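Antitoxin VapB2 (Rickettsia felis, PDB 3ZVK) neutralizes its cognate toxin VapC2, partially inhibiting that toxin's RNase activity, and binds DNA of their probable promoter as part of the VapBC2 complex. Local coordinates at residues 16-19 and 20-23. Numbering follows the deposited sequence.
With nucleotides of chain J.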
loop_
_atom_site.group_PDB
_atom_site.type_symbol
_atom_site.label_atom_id
_atom_site.label_comp_id
_atom_site.label_asym_id
_atom_site.label_seq_id
_atom_site.Cartn_x
_atom_site.Cartn_y
_atom_site.Cartn_z
ATOM N N ARG F 16 15.374 16.619 -6.439
ATOM C CA ARG F 16 14.015 16.173 -6.744
ATOM C C ARG F 16 14.081 14.688 -7.065
ATOM O O ARG F 16 14.725 14.311 -8.041
ATOM C CB ARG F 16 13.435 16.968 -7.913
ATOM C CG ARG F 16 11.929 17.056 -7.860
ATOM C CD ARG F 16 11.360 17.792 -9.063
ATOM N NE ARG F 16 11.485 19.237 -8.905
ATOM C CZ ARG F 16 12.340 20.002 -9.576
ATOM N NH1 ARG F 16 13.111 19.478 -10.521
ATOM N NH2 ARG F 16 12.417 21.299 -9.324
ATOM N N LEU F 17 13.482 13.847 -6.215
ATOM C CA LEU F 17 13.543 12.409 -6.390
ATOM C C LEU F 17 12.600 11.875 -7.458
ATOM O O LEU F 17 11.396 12.157 -7.383
ATOM C CB LEU F 17 13.231 11.668 -5.068
ATOM C CG LEU F 17 14.079 11.976 -3.833
ATOM C CD1 LEU F 17 13.495 11.273 -2.630
ATOM C CD2 LEU F 17 15.528 11.546 -4.013
ATOM N N PRO F 18 13.086 10.983 -8.368
ATOM C CA PRO F 18 12.156 10.317 -9.306
ATOM C C PRO F 18 11.174 9.444 -8.498
ATOM O O PRO F 18 11.548 8.971 -7.417
ATOM C CB PRO F 18 13.083 9.473 -10.189
ATOM C CG PRO F 18 14.477 10.096 -10.001
ATOM C CD PRO F 18 14.480 10.520 -8.569
ATOM N N LYS F 19 9.903 9.272 -8.992
ATOM C CA LYS F 19 8.843 8.486 -8.349
ATOM C C LYS F 19 9.272 7.103 -7.851
ATOM O O LYS F 19 8.922 6.728 -6.730
ATOM C CB LYS F 19 7.542 8.448 -9.178
ATOM C CG LYS F 19 7.600 7.794 -10.552
ATOM C CD LYS F 19 6.307 8.023 -11.302
ATOM C CE LYS F 19 6.318 7.343 -12.646
ATOM N NZ LYS F 19 5.640 6.026 -12.581
ATOM N N GLU F 20 10.091 6.379 -8.617
ATOM C CA GLU F 20 10.579 5.048 -8.218
ATOM C C GLU F 20 11.459 5.063 -6.961
ATOM O O GLU F 20 11.545 4.042 -6.277
ATOM C CB GLU F 20 11.260 4.297 -9.390
ATOM C CG GLU F 20 12.551 4.902 -9.914
ATOM C CD GLU F 20 12.429 5.749 -11.163
ATOM O OE1 GLU F 20 11.382 6.416 -11.348
ATOM O OE2 GLU F 20 13.390 5.738 -11.968
ATOM N N PHE F 21 12.079 6.218 -6.640
ATOM C CA PHE F 21 12.953 6.353 -5.476
ATOM C C PHE F 21 12.333 7.114 -4.294
ATOM O O PHE F 21 13.055 7.561 -3.383
ATOM C CB PHE F 21 14.309 6.938 -5.893
ATOM C CG PHE F 21 15.020 6.095 -6.918
ATOM C CD1 PHE F 21 15.418 4.793 -6.622
ATOM C CD2 PHE F 21 15.280 6.591 -8.183
ATOM C CE1 PHE F 21 16.093 4.022 -7.567
ATOM C CE2 PHE F 21 15.972 5.821 -9.124
ATOM C CZ PHE F 21 16.375 4.547 -8.807
ATOM N N ARG F 22 11.004 7.230 -4.290
ATOM C CA ARG F 22 10.282 7.901 -3.220
ATOM C C ARG F 22 10.414 7.138 -1.913
ATOM O O ARG F 22 10.445 5.897 -1.901
ATOM C CB ARG F 22 8.799 8.072 -3.565
ATOM C CG ARG F 22 8.534 9.233 -4.501
ATOM C CD ARG F 22 7.069 9.235 -4.899
ATOM N NE ARG F 22 6.741 10.389 -5.722
ATOM C CZ ARG F 22 5.585 10.546 -6.350
ATOM N NH1 ARG F 22 4.647 9.611 -6.270
ATOM N NH2 ARG F 22 5.361 11.631 -7.077
ATOM N N PHE F 23 10.542 7.899 -0.816
ATOM C CA PHE F 23 10.662 7.352 0.532
ATOM C C PHE F 23 9.294 7.391 1.196
ATOM O O PHE F 23 8.471 8.251 0.862
ATOM C CB PHE F 23 11.689 8.143 1.336
ATOM C CG PHE F 23 13.128 7.853 0.961
ATOM C CD1 PHE F 23 13.770 8.589 -0.034
ATOM C CD2 PHE F 23 13.858 6.868 1.633
ATOM C CE1 PHE F 23 15.109 8.336 -0.361
ATOM C CE2 PHE F 23 15.200 6.615 1.302
ATOM C CZ PHE F 23 15.815 7.350 0.312
ATOM P P DA J 18 8.220 12.286 -10.614
ATOM O OP1 DA J 18 9.241 11.270 -10.909
ATOM O OP2 DA J 18 8.057 12.793 -9.229
ATOM O "O5'" DA J 18 8.459 13.570 -11.502
ATOM C "C5'" DA J 18 8.697 13.597 -12.892
ATOM C "C4'" DA J 18 8.848 15.058 -13.305
ATOM O "O4'" DA J 18 7.590 15.757 -13.079
ATOM C "C3'" DA J 18 9.935 15.851 -12.565
ATOM O "O3'" DA J 18 10.925 16.156 -13.510
ATOM C "C2'" DA J 18 9.203 17.069 -11.972
ATOM C "C1'" DA J 18 7.914 17.092 -12.777
ATOM N N9 DA J 18 6.750 17.704 -12.142
ATOM C C8 DA J 18 6.067 17.238 -11.047
ATOM N N7 DA J 18 5.043 17.966 -10.714
ATOM C C5 DA J 18 5.023 18.978 -11.669
ATOM C C6 DA J 18 4.125 20.060 -11.900
ATOM N N6 DA J 18 3.088 20.336 -11.103
ATOM N N1 DA J 18 4.378 20.869 -12.957
ATOM C C2 DA J 18 5.458 20.624 -13.747
ATOM N N3 DA J 18 6.367 19.632 -13.643
ATOM C C4 DA J 18 6.087 18.839 -12.567
ATOM P P DT J 19 12.245 17.047 -13.349
ATOM O OP1 DT J 19 13.118 16.562 -14.437
ATOM O OP2 DT J 19 12.758 17.003 -11.951
ATOM O "O5'" DT J 19 11.842 18.549 -13.718
ATOM C "C5'" DT J 19 11.264 18.892 -14.984
ATOM C "C4'" DT J 19 10.896 20.365 -15.078
ATOM O "O4'" DT J 19 9.661 20.642 -14.375
ATOM C "C3'" DT J 19 11.929 21.331 -14.518
ATOM O "O3'" DT J 19 12.262 22.276 -15.507
ATOM C "C2'" DT J 19 11.267 21.988 -13.309
ATOM C "C1'" DT J 19 9.802 21.876 -13.683
ATOM N N1 DT J 19 8.821 21.913 -12.568
ATOM C C2 DT J 19 7.784 22.833 -12.644
ATOM O O2 DT J 19 7.675 23.694 -13.519
ATOM N N3 DT J 19 6.859 22.720 -11.621
ATOM C C4 DT J 19 6.848 21.807 -10.577
ATOM O O4 DT J 19 5.980 21.906 -9.720
ATOM C C5 DT J 19 7.942 20.865 -10.563
ATOM C C7 DT J 19 8.038 19.844 -9.473
ATOM C C6 DT J 19 8.865 20.965 -11.542
ATOM P P DA J 17 1.786 11.425 -8.565
ATOM O OP1 DA J 17 2.369 10.154 -8.030
ATOM O OP2 DA J 17 1.423 12.500 -7.628
ATOM O "O5'" DA J 17 2.765 11.982 -9.701
ATOM C "C5'" DA J 17 3.412 10.995 -10.569
ATOM C "C4'" DA J 17 4.477 11.621 -11.457
ATOM O "O4'" DA J 17 3.897 12.691 -12.245
ATOM C "C3'" DA J 17 5.578 12.273 -10.633
ATOM O "O3'" DA J 17 6.804 11.775 -11.128
ATOM C "C2'" DA J 17 5.302 13.787 -10.723
ATOM C "C1'" DA J 17 4.560 13.926 -12.051
ATOM N N9 DA J 17 3.540 14.987 -12.122
ATOM C C8 DA J 17 2.383 15.038 -11.392
ATOM N N7 DA J 17 1.630 16.075 -11.655
ATOM C C5 DA J 17 2.284 16.704 -12.701
ATOM C C6 DA J 17 1.975 17.850 -13.463
ATOM N N6 DA J 17 0.863 18.563 -13.277
ATOM N N1 DA J 17 2.871 18.256 -14.406
ATOM C C2 DA J 17 3.984 17.539 -14.616
ATOM N N3 DA J 17 4.357 16.429 -13.959
ATOM C C4 DA J 17 3.469 16.058 -13.002
HETATM O O HOH W 1 8.863 11.899 -6.932
#
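The guanidinium of Arg22 has the CB of Lys19 centred over one face, 4.0 Å above its plane, while the phosphate of DA17 of chain J lies in plane at its edge. There NH1 bonds to DA17 OP1 at 2.9 Å and 165°, and NH2 reaches the same oxygen only weakly. An extended chain from CG to NE (chi2 174°, chi3 176°) carries the group alongside Lys19 to that phosphate. The Phe21 ring takes the CG of Glu20 over one face, toward the rim, and Pro18 CD at its edge, 4.0 Å from Phe21 CD2. Leu17 CD1 meets the edge of the Phe23 ring in plane, 3.7 Å from Phe23 CD1, the two side chains crossing at about a right angle. These contacts are made at the turn after strand 12-17 in the AbrB/MazE-type DNA-binding domain, a strand that pairs with one of a second VapB2 subunit. Two i to i+3 backbone bonds close the turn: Phe21 N to Pro18 O (2.9 Å) and Arg22 N to Lys19 O (3.2 Å). The backbone N of Lys19 grips DA18 OP1 at 2.8 Å, and a water accepts from Arg22 NE and donates to Leu17 O and DA18 OP2. Farther along the DNA strand, Arg16 NH1 holds DT19 OP2 at 2.9 Å, with DT19 C6 over one guanidinium face; Arg16 NE hydrogen-bonds to OD1 of Asn9 of the second subunit.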